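Local coordinates for hypothetical protein (Pseudomonas aeruginosa, PDB 2IGS) that is of unknown function but belongs to a mainly helical family grouped with the lysozyme clan, without any activity established for it, at residues A36-A41 with P97-M102; W42-R47 with L209-F214; Y128-G133 with T204-L209; K174-P179 with F194-S199. One frame throughout, in Å; residues are numbered along the deposited sequence.

Contact 1: A36-A41 with P97-M102; sequences AQTIEA and PLLTSM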
loop_
_atom_site.group_PDB
_atom_site.type_symbol
_atom_site.label_atom_id
_atom_site.label_comp_id
_atom_site.label_asym_id
_atom_site.label_seq_id
_atom_site.Cartn_x
_atom_site.Cartn_y
_atom_site.Cartn_z
ATOM N N ALA F 36 26.422 13.284 34.994
ATOM C CA ALA F 36 25.109 12.797 34.550
ATOM C C ALA F 36 25.206 11.689 33.514
ATOM O O ALA F 36 24.579 10.650 33.678
ATOM C CB ALA F 36 24.222 13.951 34.038
ATOM N N GLN F 37 26.009 11.919 32.470
ATOM C CA GLN F 37 26.241 10.941 31.410
ATOM C C GLN F 37 26.934 9.666 31.897
ATOM O O GLN F 37 26.623 8.569 31.428
ATOM C CB GLN F 37 27.033 11.550 30.244
ATOM C CG GLN F 37 26.339 12.721 29.543
ATOM C CD GLN F 37 26.801 14.085 30.038
ATOM O OE1 GLN F 37 27.001 14.295 31.237
ATOM N NE2 GLN F 37 26.962 15.024 29.108
ATOM N N THR F 38 27.855 9.818 32.843
ATOM C CA THR F 38 28.610 8.683 33.396
ATOM C C THR F 38 27.730 7.733 34.237
ATOM O O THR F 38 27.784 6.514 34.041
ATOM C CB THR F 38 29.829 9.166 34.205
ATOM O OG1 THR F 38 30.658 9.977 33.363
ATOM C CG2 THR F 38 30.641 7.995 34.699
ATOM N N ILE F 39 26.926 8.293 35.149
ATOM C CA ILE F 39 25.948 7.493 35.901
ATOM C C ILE F 39 24.977 6.780 34.940
ATOM O O ILE F 39 24.765 5.562 35.056
ATOM C CB ILE F 39 25.132 8.329 36.951
ATOM C CG1 ILE F 39 26.047 9.024 37.972
ATOM C CG2 ILE F 39 24.144 7.434 37.683
ATOM C CD1 ILE F 39 25.479 10.343 38.550
ATOM N N GLU F 40 24.404 7.545 33.998
ATOM C CA GLU F 40 23.433 7.021 33.047
ATOM C C GLU F 40 23.999 5.901 32.165
ATOM O O GLU F 40 23.353 4.876 31.978
ATOM C CB GLU F 40 22.827 8.140 32.179
ATOM C CG GLU F 40 21.701 7.626 31.297
ATOM C CD GLU F 40 21.004 8.695 30.482
ATOM O OE1 GLU F 40 21.328 9.882 30.646
ATOM O OE2 GLU F 40 20.145 8.333 29.647
ATOM N N ALA F 41 25.193 6.103 31.624
ATOM C CA ALA F 41 25.877 5.075 30.810
ATOM C C ALA F 41 26.088 3.771 31.587
ATOM O O ALA F 41 25.801 2.684 31.094
ATOM C CB ALA F 41 27.225 5.615 30.298
ATOM N N PRO F 97 39.864 10.387 28.448
ATOM C CA PRO F 97 39.286 10.077 27.135
ATOM C C PRO F 97 38.078 9.142 27.194
ATOM O O PRO F 97 37.132 9.314 26.426
ATOM C CB PRO F 97 40.453 9.414 26.390
ATOM C CG PRO F 97 41.692 9.973 27.070
ATOM C CD PRO F 97 41.292 9.999 28.512
ATOM N N LEU F 98 38.102 8.169 28.096
ATOM C CA LEU F 98 36.942 7.318 28.318
ATOM C C LEU F 98 35.740 8.133 28.787
ATOM O O LEU F 98 34.633 7.961 28.286
ATOM C CB LEU F 98 37.241 6.218 29.343
ATOM C CG LEU F 98 36.150 5.137 29.488
ATOM C CD1 LEU F 98 36.765 3.803 29.951
ATOM C CD2 LEU F 98 35.009 5.578 30.435
ATOM N N LEU F 99 35.957 9.002 29.764
ATOM C CA LEU F 99 34.867 9.765 30.324
ATOM C C LEU F 99 34.280 10.721 29.297
ATOM O O LEU F 99 33.057 10.786 29.136
ATOM C CB LEU F 99 35.327 10.514 31.560
ATOM C CG LEU F 99 35.640 9.643 32.777
ATOM C CD1 LEU F 99 36.096 10.513 33.918
ATOM C CD2 LEU F 99 34.419 8.796 33.173
ATOM N N THR F 100 35.173 11.437 28.607
ATOM C CA THR F 100 34.819 12.345 27.517
ATOM C C THR F 100 34.036 11.619 26.426
ATOM O O THR F 100 32.989 12.095 26.019
ATOM C CB THR F 100 36.073 13.025 26.912
ATOM O OG1 THR F 100 36.742 13.801 27.918
ATOM C CG2 THR F 100 35.702 13.956 25.800
ATOM N N SER F 101 34.534 10.464 25.983
ATOM C CA SER F 101 33.988 9.776 24.816
ATOM C C SER F 101 32.602 9.206 25.102
ATOM O O SER F 101 31.693 9.349 24.282
ATOM C CB SER F 101 34.962 8.699 24.287
ATOM O OG SER F 101 34.492 7.362 24.468
HETATM N N MSE F 102 32.429 8.590 26.275
HETATM C CA MSE F 102 31.115 8.134 26.702
HETATM C C MSE F 102 30.080 9.236 26.769
HETATM O O MSE F 102 28.933 9.002 26.417
HETATM C CB MSE F 102 31.176 7.443 28.050
HETATM C CG MSE F 102 31.633 6.022 27.966
HETATM SE SE MSE F 102 30.987 4.941 29.421
HETATM C CE MSE F 102 30.977 6.232 30.869
HETATM O O HOH W 1 30.804 9.934 30.663
#

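Contact 2: W42-R47 with L209-F214; sequences WDIPLR and LLLAYF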
loop_
_atom_site.group_PDB
_atom_site.type_symbol
_atom_site.label_atom_id
_atom_site.label_comp_id
_atom_site.label_asym_id
_atom_site.label_seq_id
_atom_site.Cartn_x
_atom_site.Cartn_y
_atom_site.Cartn_z
ATOM N N TRP F 42 26.590 3.879 32.813
ATOM C CA TRP F 42 26.967 2.680 33.588
ATOM C C TRP F 42 25.776 2.035 34.325
ATOM O O TRP F 42 25.885 0.928 34.834
ATOM C CB TRP F 42 28.156 2.997 34.511
ATOM C CG TRP F 42 29.474 3.136 33.731
ATOM C CD1 TRP F 42 29.756 2.620 32.478
ATOM C CD2 TRP F 42 30.688 3.769 34.180
ATOM N NE1 TRP F 42 31.061 2.902 32.125
ATOM C CE2 TRP F 42 31.650 3.621 33.139
ATOM C CE3 TRP F 42 31.047 4.474 35.348
ATOM C CZ2 TRP F 42 32.947 4.152 33.232
ATOM C CZ3 TRP F 42 32.346 4.989 35.448
ATOM C CH2 TRP F 42 33.284 4.813 34.390
ATOM N N ASP F 43 24.637 2.726 34.364
ATOM C CA ASP F 43 23.358 2.086 34.718
ATOM C C ASP F 43 22.727 1.251 33.589
ATOM O O ASP F 43 21.837 0.433 33.849
ATOM C CB ASP F 43 22.333 3.129 35.222
ATOM C CG ASP F 43 22.592 3.576 36.672
ATOM O OD1 ASP F 43 23.377 2.929 37.409
ATOM O OD2 ASP F 43 21.996 4.596 37.080
ATOM N N ILE F 44 23.183 1.450 32.352
ATOM C CA ILE F 44 22.572 0.806 31.171
ATOM C C ILE F 44 22.309 -0.713 31.321
ATOM O O ILE F 44 21.161 -1.120 31.186
ATOM C CB ILE F 44 23.271 1.181 29.807
ATOM C CG1 ILE F 44 23.031 2.659 29.434
ATOM C CG2 ILE F 44 22.759 0.310 28.673
ATOM C CD1 ILE F 44 23.748 3.093 28.162
ATOM N N PRO F 45 23.341 -1.533 31.680
ATOM C CA PRO F 45 23.122 -2.982 31.860
ATOM C C PRO F 45 22.092 -3.328 32.915
ATOM O O PRO F 45 21.395 -4.333 32.780
ATOM C CB PRO F 45 24.484 -3.488 32.309
ATOM C CG PRO F 45 25.441 -2.543 31.716
ATOM C CD PRO F 45 24.759 -1.198 31.927
ATOM N N LEU F 46 21.992 -2.523 33.966
ATOM C CA LEU F 46 20.990 -2.789 34.961
ATOM C C LEU F 46 19.609 -2.345 34.486
ATOM O O LEU F 46 18.619 -3.006 34.789
ATOM C CB LEU F 46 21.333 -2.157 36.304
ATOM C CG LEU F 46 20.374 -2.495 37.453
ATOM C CD1 LEU F 46 20.493 -3.980 37.786
ATOM C CD2 LEU F 46 20.707 -1.616 38.665
ATOM N N ARG F 47 19.547 -1.243 33.743
ATOM C CA ARG F 47 18.273 -0.785 33.222
ATOM C C ARG F 47 17.730 -1.745 32.156
ATOM O O ARG F 47 16.526 -1.908 32.031
ATOM C CB ARG F 47 18.331 0.687 32.792
ATOM C CG ARG F 47 17.923 1.601 33.956
ATOM C CD ARG F 47 17.958 3.094 33.673
ATOM N NE ARG F 47 19.061 3.769 34.367
ATOM C CZ ARG F 47 19.027 5.032 34.783
ATOM N NH1 ARG F 47 17.929 5.771 34.595
ATOM N NH2 ARG F 47 20.085 5.560 35.396
ATOM N N LEU F 209 32.414 0.858 24.612
ATOM C CA LEU F 209 32.392 0.320 23.264
ATOM C C LEU F 209 30.980 0.388 22.713
ATOM O O LEU F 209 30.789 0.820 21.554
ATOM C CB LEU F 209 32.893 -1.142 23.255
ATOM C CG LEU F 209 32.842 -1.975 21.960
ATOM C CD1 LEU F 209 33.837 -1.412 20.927
ATOM C CD2 LEU F 209 33.124 -3.482 22.206
ATOM N N LEU F 210 30.005 -0.021 23.543
ATOM C CA LEU F 210 28.594 -0.063 23.157
ATOM C C LEU F 210 28.095 1.293 22.651
ATOM O O LEU F 210 27.446 1.378 21.615
ATOM C CB LEU F 210 27.713 -0.536 24.329
ATOM C CG LEU F 210 26.202 -0.632 24.069
ATOM C CD1 LEU F 210 25.871 -1.851 23.188
ATOM C CD2 LEU F 210 25.410 -0.695 25.368
ATOM N N LEU F 211 28.390 2.332 23.415
ATOM C CA LEU F 211 27.976 3.686 23.084
ATOM C C LEU F 211 28.733 4.236 21.874
ATOM O O LEU F 211 28.155 4.940 21.071
ATOM C CB LEU F 211 28.181 4.600 24.303
ATOM C CG LEU F 211 27.300 4.282 25.514
ATOM C CD1 LEU F 211 27.622 5.190 26.688
ATOM C CD2 LEU F 211 25.815 4.332 25.146
ATOM N N ALA F 212 30.016 3.910 21.744
ATOM C CA ALA F 212 30.788 4.356 20.580
ATOM C C ALA F 212 30.212 3.846 19.256
ATOM O O ALA F 212 30.031 4.606 18.302
ATOM C CB ALA F 212 32.262 3.920 20.716
ATOM N N TYR F 213 29.982 2.539 19.215
ATOM C CA TYR F 213 29.366 1.824 18.107
ATOM C C TYR F 213 27.994 2.402 17.791
ATOM O O TYR F 213 27.752 2.874 16.683
ATOM C CB TYR F 213 29.252 0.357 18.504
ATOM C CG TYR F 213 28.547 -0.534 17.505
ATOM C CD1 TYR F 213 29.225 -1.049 16.405
ATOM C CD2 TYR F 213 27.218 -0.926 17.704
ATOM C CE1 TYR F 213 28.590 -1.877 15.482
ATOM C CE2 TYR F 213 26.565 -1.771 16.780
ATOM C CZ TYR F 213 27.258 -2.237 15.675
ATOM O OH TYR F 213 26.650 -3.064 14.752
ATOM N N PHE F 214 27.103 2.399 18.777
ATOM C CA PHE F 214 25.724 2.825 18.543
ATOM C C PHE F 214 25.558 4.305 18.269
ATOM O O PHE F 214 24.517 4.734 17.790
ATOM C CB PHE F 214 24.784 2.354 19.671
ATOM C CG PHE F 214 24.228 0.980 19.438
ATOM C CD1 PHE F 214 23.271 0.764 18.446
ATOM C CD2 PHE F 214 24.693 -0.099 20.162
ATOM C CE1 PHE F 214 22.772 -0.511 18.207
ATOM C CE2 PHE F 214 24.201 -1.369 19.937
ATOM C CZ PHE F 214 23.228 -1.576 18.967
#

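Contact 3: Y128-G133 with T204-L209; sequences YPTDVG and TTAVTL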
loop_
_atom_site.group_PDB
_atom_site.type_symbol
_atom_site.label_atom_id
_atom_site.label_comp_id
_atom_site.label_asym_id
_atom_site.label_seq_id
_atom_site.Cartn_x
_atom_site.Cartn_y
_atom_site.Cartn_z
ATOM N N TYR F 128 24.847 -10.095 29.325
ATOM C CA TYR F 128 25.848 -9.282 30.047
ATOM C C TYR F 128 26.593 -8.299 29.145
ATOM O O TYR F 128 26.787 -8.581 27.961
ATOM C CB TYR F 128 26.813 -10.210 30.787
ATOM C CG TYR F 128 26.040 -11.075 31.751
ATOM C CD1 TYR F 128 25.539 -10.543 32.934
ATOM C CD2 TYR F 128 25.741 -12.389 31.438
ATOM C CE1 TYR F 128 24.797 -11.310 33.799
ATOM C CE2 TYR F 128 24.985 -13.178 32.295
ATOM C CZ TYR F 128 24.505 -12.619 33.472
ATOM O OH TYR F 128 23.774 -13.392 34.340
ATOM N N PRO F 129 27.022 -7.136 29.690
ATOM C CA PRO F 129 27.611 -6.149 28.781
ATOM C C PRO F 129 28.943 -6.607 28.213
ATOM O O PRO F 129 29.339 -6.169 27.142
ATOM C CB PRO F 129 27.782 -4.905 29.671
ATOM C CG PRO F 129 27.869 -5.439 31.051
ATOM C CD PRO F 129 26.988 -6.649 31.077
ATOM N N THR F 130 29.616 -7.501 28.931
ATOM C CA THR F 130 30.906 -8.021 28.534
ATOM C C THR F 130 30.803 -9.304 27.705
ATOM O O THR F 130 31.817 -9.941 27.422
ATOM C CB THR F 130 31.749 -8.344 29.765
ATOM O OG1 THR F 130 30.976 -9.169 30.642
ATOM C CG2 THR F 130 32.146 -7.055 30.499
ATOM N N ASP F 131 29.593 -9.706 27.329
ATOM C CA ASP F 131 29.444 -10.971 26.610
ATOM C C ASP F 131 30.116 -10.885 25.226
ATOM O O ASP F 131 30.122 -9.814 24.553
ATOM C CB ASP F 131 27.963 -11.372 26.473
ATOM C CG ASP F 131 27.437 -12.184 27.672
ATOM O OD1 ASP F 131 28.232 -12.743 28.452
ATOM O OD2 ASP F 131 26.200 -12.269 27.844
ATOM N N VAL F 132 30.704 -12.011 24.833
ATOM C CA VAL F 132 31.242 -12.200 23.494
ATOM C C VAL F 132 30.652 -13.481 22.917
ATOM O O VAL F 132 30.721 -14.567 23.523
ATOM C CB VAL F 132 32.793 -12.203 23.465
ATOM C CG1 VAL F 132 33.321 -12.274 22.026
ATOM C CG2 VAL F 132 33.332 -10.943 24.166
ATOM N N GLY F 133 30.013 -13.329 21.762
ATOM C CA GLY F 133 29.324 -14.425 21.122
ATOM C C GLY F 133 29.465 -14.320 19.618
ATOM O O GLY F 133 30.350 -13.615 19.118
ATOM N N THR F 204 32.532 -1.666 32.535
ATOM C CA THR F 204 32.715 -0.254 32.277
ATOM C C THR F 204 33.212 0.062 30.840
ATOM O O THR F 204 32.723 0.999 30.186
ATOM C CB THR F 204 33.647 0.238 33.393
ATOM O OG1 THR F 204 33.122 1.389 34.055
ATOM C CG2 THR F 204 35.078 0.390 32.991
ATOM N N THR F 205 34.155 -0.739 30.339
ATOM C CA THR F 205 34.737 -0.540 28.998
ATOM C C THR F 205 33.888 -1.164 27.874
ATOM O O THR F 205 33.928 -0.699 26.729
ATOM C CB THR F 205 36.151 -1.118 28.893
ATOM O OG1 THR F 205 36.135 -2.452 29.405
ATOM C CG2 THR F 205 37.192 -0.259 29.664
ATOM N N ALA F 206 33.165 -2.235 28.197
ATOM C CA ALA F 206 32.099 -2.784 27.323
ATOM C C ALA F 206 31.002 -1.745 27.074
ATOM O O ALA F 206 30.494 -1.642 25.964
ATOM C CB ALA F 206 31.499 -4.019 27.926
ATOM N N VAL F 207 30.619 -0.987 28.106
ATOM C CA VAL F 207 29.606 0.050 27.912
ATOM C C VAL F 207 30.171 1.198 27.053
ATOM O O VAL F 207 29.451 1.753 26.236
ATOM C CB VAL F 207 29.016 0.586 29.245
ATOM C CG1 VAL F 207 28.173 1.831 28.984
ATOM C CG2 VAL F 207 28.208 -0.492 30.008
ATOM N N THR F 208 31.456 1.527 27.235
ATOM C CA THR F 208 32.162 2.519 26.394
ATOM C C THR F 208 32.112 2.124 24.900
ATOM O O THR F 208 31.806 2.955 24.044
ATOM C CB THR F 208 33.634 2.731 26.847
ATOM O OG1 THR F 208 33.675 2.922 28.263
ATOM C CG2 THR F 208 34.281 3.936 26.180
ATOM N N LEU F 209 32.414 0.858 24.612
ATOM C CA LEU F 209 32.392 0.320 23.264
ATOM C C LEU F 209 30.980 0.388 22.713
ATOM O O LEU F 209 30.789 0.820 21.554
ATOM C CB LEU F 209 32.893 -1.142 23.255
ATOM C CG LEU F 209 32.842 -1.975 21.960
ATOM C CD1 LEU F 209 33.837 -1.412 20.927
ATOM C CD2 LEU F 209 33.124 -3.482 22.206
#

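Contact 4: K174-P179 with F194-S199; sequences KALVGP and FNTIKS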
loop_
_atom_site.group_PDB
_atom_site.type_symbol
_atom_site.label_atom_id
_atom_site.label_comp_id
_atom_site.label_asym_id
_atom_site.label_seq_id
_atom_site.Cartn_x
_atom_site.Cartn_y
_atom_site.Cartn_z
ATOM N N LYS F 174 40.005 0.592 21.362
ATOM C CA LYS F 174 40.273 0.546 19.919
ATOM C C LYS F 174 41.312 -0.546 19.550
ATOM O O LYS F 174 41.131 -1.278 18.579
ATOM C CB LYS F 174 40.713 1.937 19.418
ATOM C CG LYS F 174 40.182 2.304 18.045
ATOM C CD LYS F 174 40.847 3.562 17.491
ATOM C CE LYS F 174 40.616 3.738 15.957
ATOM N NZ LYS F 174 39.170 4.034 15.551
ATOM N N ALA F 175 42.373 -0.667 20.345
ATOM C CA ALA F 175 43.424 -1.663 20.119
ATOM C C ALA F 175 42.977 -3.105 20.399
ATOM O O ALA F 175 43.436 -4.055 19.742
ATOM C CB ALA F 175 44.669 -1.320 20.951
ATOM N N LEU F 176 42.101 -3.257 21.386
ATOM C CA LEU F 176 41.569 -4.557 21.804
ATOM C C LEU F 176 40.571 -5.134 20.812
ATOM O O LEU F 176 40.541 -6.332 20.567
ATOM C CB LEU F 176 40.881 -4.408 23.168
ATOM C CG LEU F 176 40.169 -5.610 23.793
ATOM C CD1 LEU F 176 41.146 -6.611 24.416
ATOM C CD2 LEU F 176 39.196 -5.102 24.815
ATOM N N VAL F 177 39.747 -4.264 20.243
ATOM C CA VAL F 177 38.561 -4.695 19.515
ATOM C C VAL F 177 38.749 -4.624 17.999
ATOM O O VAL F 177 38.085 -5.353 17.250
ATOM C CB VAL F 177 37.345 -3.876 20.005
ATOM C CG1 VAL F 177 36.196 -4.015 19.091
ATOM C CG2 VAL F 177 36.967 -4.336 21.394
ATOM N N GLY F 178 39.678 -3.768 17.564
ATOM C CA GLY F 178 39.995 -3.562 16.154
ATOM C C GLY F 178 40.290 -4.816 15.359
ATOM O O GLY F 178 39.849 -4.923 14.217
ATOM N N PRO F 179 41.065 -5.764 15.938
ATOM C CA PRO F 179 41.366 -7.035 15.262
ATOM C C PRO F 179 40.156 -7.921 14.908
ATOM O O PRO F 179 40.235 -8.751 13.985
ATOM C CB PRO F 179 42.305 -7.751 16.262
ATOM C CG PRO F 179 42.921 -6.647 17.031
ATOM C CD PRO F 179 41.779 -5.676 17.228
ATOM N N PHE F 194 38.797 -13.669 19.546
ATOM C CA PHE F 194 37.607 -13.953 20.339
ATOM C C PHE F 194 37.946 -13.890 21.837
ATOM O O PHE F 194 37.249 -13.242 22.631
ATOM C CB PHE F 194 37.064 -15.347 19.965
ATOM C CG PHE F 194 35.739 -15.696 20.601
ATOM C CD1 PHE F 194 35.599 -15.774 21.982
ATOM C CD2 PHE F 194 34.642 -16.004 19.808
ATOM C CE1 PHE F 194 34.384 -16.110 22.556
ATOM C CE2 PHE F 194 33.426 -16.364 20.374
ATOM C CZ PHE F 194 33.300 -16.414 21.753
ATOM N N ASN F 195 39.038 -14.543 22.205
ATOM C CA ASN F 195 39.389 -14.688 23.615
ATOM C C ASN F 195 40.177 -13.578 24.298
ATOM O O ASN F 195 39.999 -13.352 25.501
ATOM C CB ASN F 195 39.908 -16.087 23.889
ATOM C CG ASN F 195 38.772 -17.083 23.848
ATOM O OD1 ASN F 195 37.841 -16.976 24.644
ATOM N ND2 ASN F 195 38.777 -17.979 22.861
ATOM N N THR F 196 40.973 -12.865 23.503
ATOM C CA THR F 196 41.551 -11.567 23.871
ATOM C C THR F 196 40.472 -10.547 24.253
ATOM O O THR F 196 40.586 -9.856 25.276
ATOM C CB THR F 196 42.355 -10.942 22.693
ATOM O OG1 THR F 196 43.376 -11.846 22.305
ATOM C CG2 THR F 196 43.036 -9.658 23.118
ATOM N N ILE F 197 39.458 -10.440 23.408
ATOM C CA ILE F 197 38.388 -9.459 23.586
ATOM C C ILE F 197 37.583 -9.834 24.816
ATOM O O ILE F 197 37.356 -9.006 25.695
ATOM C CB ILE F 197 37.476 -9.322 22.320
ATOM C CG1 ILE F 197 38.280 -8.692 21.153
ATOM C CG2 ILE F 197 36.230 -8.487 22.655
ATOM C CD1 ILE F 197 37.501 -8.590 19.823
ATOM N N LYS F 198 37.214 -11.101 24.891
ATOM C CA LYS F 198 36.512 -11.617 26.021
ATOM C C LYS F 198 37.233 -11.314 27.327
ATOM O O LYS F 198 36.646 -10.746 28.248
ATOM C CB LYS F 198 36.366 -13.113 25.859
ATOM C CG LYS F 198 35.138 -13.611 26.514
ATOM C CD LYS F 198 35.450 -14.865 27.257
ATOM C CE LYS F 198 34.197 -15.633 27.589
ATOM N NZ LYS F 198 33.078 -14.835 28.083
ATOM N N SER F 199 38.494 -11.703 27.402
ATOM C CA SER F 199 39.298 -11.533 28.610
ATOM C C SER F 199 39.605 -10.080 28.935
ATOM O O SER F 199 39.692 -9.730 30.106
ATOM C CB SER F 199 40.599 -12.309 28.485
ATOM O OG SER F 199 40.320 -13.683 28.415
#

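Contact 1: A36-A41 with P97-M102
A nearly perpendicular helix crossing within the mainly helical core brings Thr38 and Ala41, one turn apart on helix 35-48, against Leu99 and Met102 of helix 87-113. The axes of the two short segments pass 9.6 Å apart at a signed angle of 84°, which confines the meeting to a few side chains. Met102, deposited as selenomethionine, makes the closest apolar contact: its chain is bent at the last torsion (chi3 -34°), and CE lies 3.8 Å from Ala41 CB, with the selenium almost as near to the same methyl. Leu99 comes slantwise across Thr38, its CD2 lying 3.9 Å from Thr38 OG1 and a little farther from the CG2 methyl. A water spans the polar part of the interface, donating to Thr38 OG1 at 2.7 Å and to Leu99 O at 2.9 Å. The same hydroxyl is hydrogen-bonded to Pro34 O in the preceding turn, while Ala41 also touches Leu211 of helix 203-216. Two kinds of linkage thus lie side by side: a small methyl admits the long selenium-bearing chain, and a water bridges a hydroxyl and a helical carbonyl that do not bond to each other directly.

Contact 2: W42-R47 with L209-F214
Ile44 and Leu210 mark the nearest backbone approach, their CA atoms 10.1 Å apart, so helices 35-48 and 203-216 are bridged here by side chains while their main chains stay well separated. Ile44 carries the whole of its own side of the contact and uses both branches. Its CG1 arm stands beside the backbone N (chi1 -69°) and runs out extended (chi2 177°), which sends CD1 forward to within 3.9 Å of Leu211 CD2. The CG2 methyl, anti to the backbone N, meets Leu210 CD2 more loosely, at 4.4 Å. Leu210 and Leu211 answer from consecutive positions of their helix, each offering its CD2 methyl, and the forked isoleucine divides itself between them. On helix 35-48, Pro45 follows Ile44 directly and the helix is kinked where the N atoms of Pro45 and Leu46 make no bond to the preceding turn. In one of the two conformers of Arg47, and so with some doubt, NH2 forms a salt bridge with Asp43 OD2 at 2.7 Å; Asp43 OD2 accepts through its anti lone pair, with an N-H...O angle of 134°. Around the apolar contact, Leu211 also packs on Ile109 of helix 87-113, and Leu210 on Tyr152 and Val154. All three touching residues are buried, and everything that meets is methyl on methyl. The chemistry therefore implies cohesion by dispersion and exclusion of water, with little directional constraint on how the two helices are set.

Contact 3: Y128-G133 with T204-L209
Ala206 points its single methyl at a tight turn, and the turn receives it with a carbonyl and two side chains. The CB of Ala206 lies 3.1 Å from Pro129 O, a close approach of a methyl to an oxygen, and 4.2 Å from Pro129 CB. Thr130 comes at the same methyl with its CG2, 4.0 Å away. That methyl is set beside the backbone N of Thr130, opposite the carbonyl carbon, while OG1 takes the position between N and carbonyl (chi1 52°). Pro129 CB also meets Val207 CG2 at 4.4 Å. The two central residues of the turn therefore share the work: the proline spans Ala206 and Val207, while of the helix segment the threonine methyl touches Ala206. Residues 128-131 form a type I beta turn, closed by Asp131 N to Tyr128 O at 3.1 Å. Asp131 OD2 accepts from Tyr128 N in a nearly straight bond, N-H...O angle 167°, the donor standing above the carboxylate plane. Pro129 O is hydrogen-bonded to Ser151 OG as well. In the fold, this turn leads directly into strand 132-134, one of the two outermost strands of the small antiparallel sheet, paired with 148-150. Leu68 of helix 63-82 covers Pro129 and Thr130, and Pro45 of helix 35-48 touches both Pro129 and Val207, leaving the turn lodged between those two helices and helix 203-216.

Contact 4: K174-P179 with F194-S199
Leu176 and Ile197 meet with different first torsions. In Leu176, CG is anti to the backbone N (chi1 176°), which carries the isobutyl group across to helix 190-200; there CD1 sits 3.4 Å from Thr196 O and 3.8 Å from Thr196 CG2. The leucine and threonine side chains lie alongside, running in opposite directions. In Thr196, OG1 lies beside N (chi1 -58°) and is hydrogen-bonded to Asp192 O in the preceding turn, which leaves CG2 anti to N and facing Leu176 CD1. Ile197 instead holds CG1 beside its backbone N and extends that arm (chi2 176°), so it advances on the main chain of the other helix: CG1 lies 3.3 Å from Leu176 O and CD1 4.0 Å from Val177 CA. The pairing joins the C-terminal part of helix 171-177 to helix 190-200, the next helix in the chain. Val177 adds a looser contact, its CG2 at 4.4 Å from Ile197 CG2. Leu156 touches both Val177 and Ile197, and Ile197 also rests on Val132 and Leu148 of the small sheet. One turn on from Thr196, within helix 190-200, Ser199 OG donates to Asn195 O at 3.0 Å, reaching it from the face opposite that used by Ser199 N.

In the fold
Helix 203-216 runs through the middle of this set, serving contacts 2 and 3, whose centres are 8 Å apart and which share Leu209. Contact 1 lies 10 Å from contact 2, centre to centre, and uses helix 35-48 with it; their segments alternate along the chain. Contact 3 follows contact 1 in series and is nested in the loop closed by contact 2, as contact 4 is nested in contact 3. Trp42 probably bonds through NE1 to Thr204 O, linking contacts 2 and 3. Contacts 1 and 4 stand 21 Å apart, on opposite sides of the chain's centre. Leu209 of helix 203-216 touches Val177 of contact 4, and Val132 of the small sheet touches Ile197.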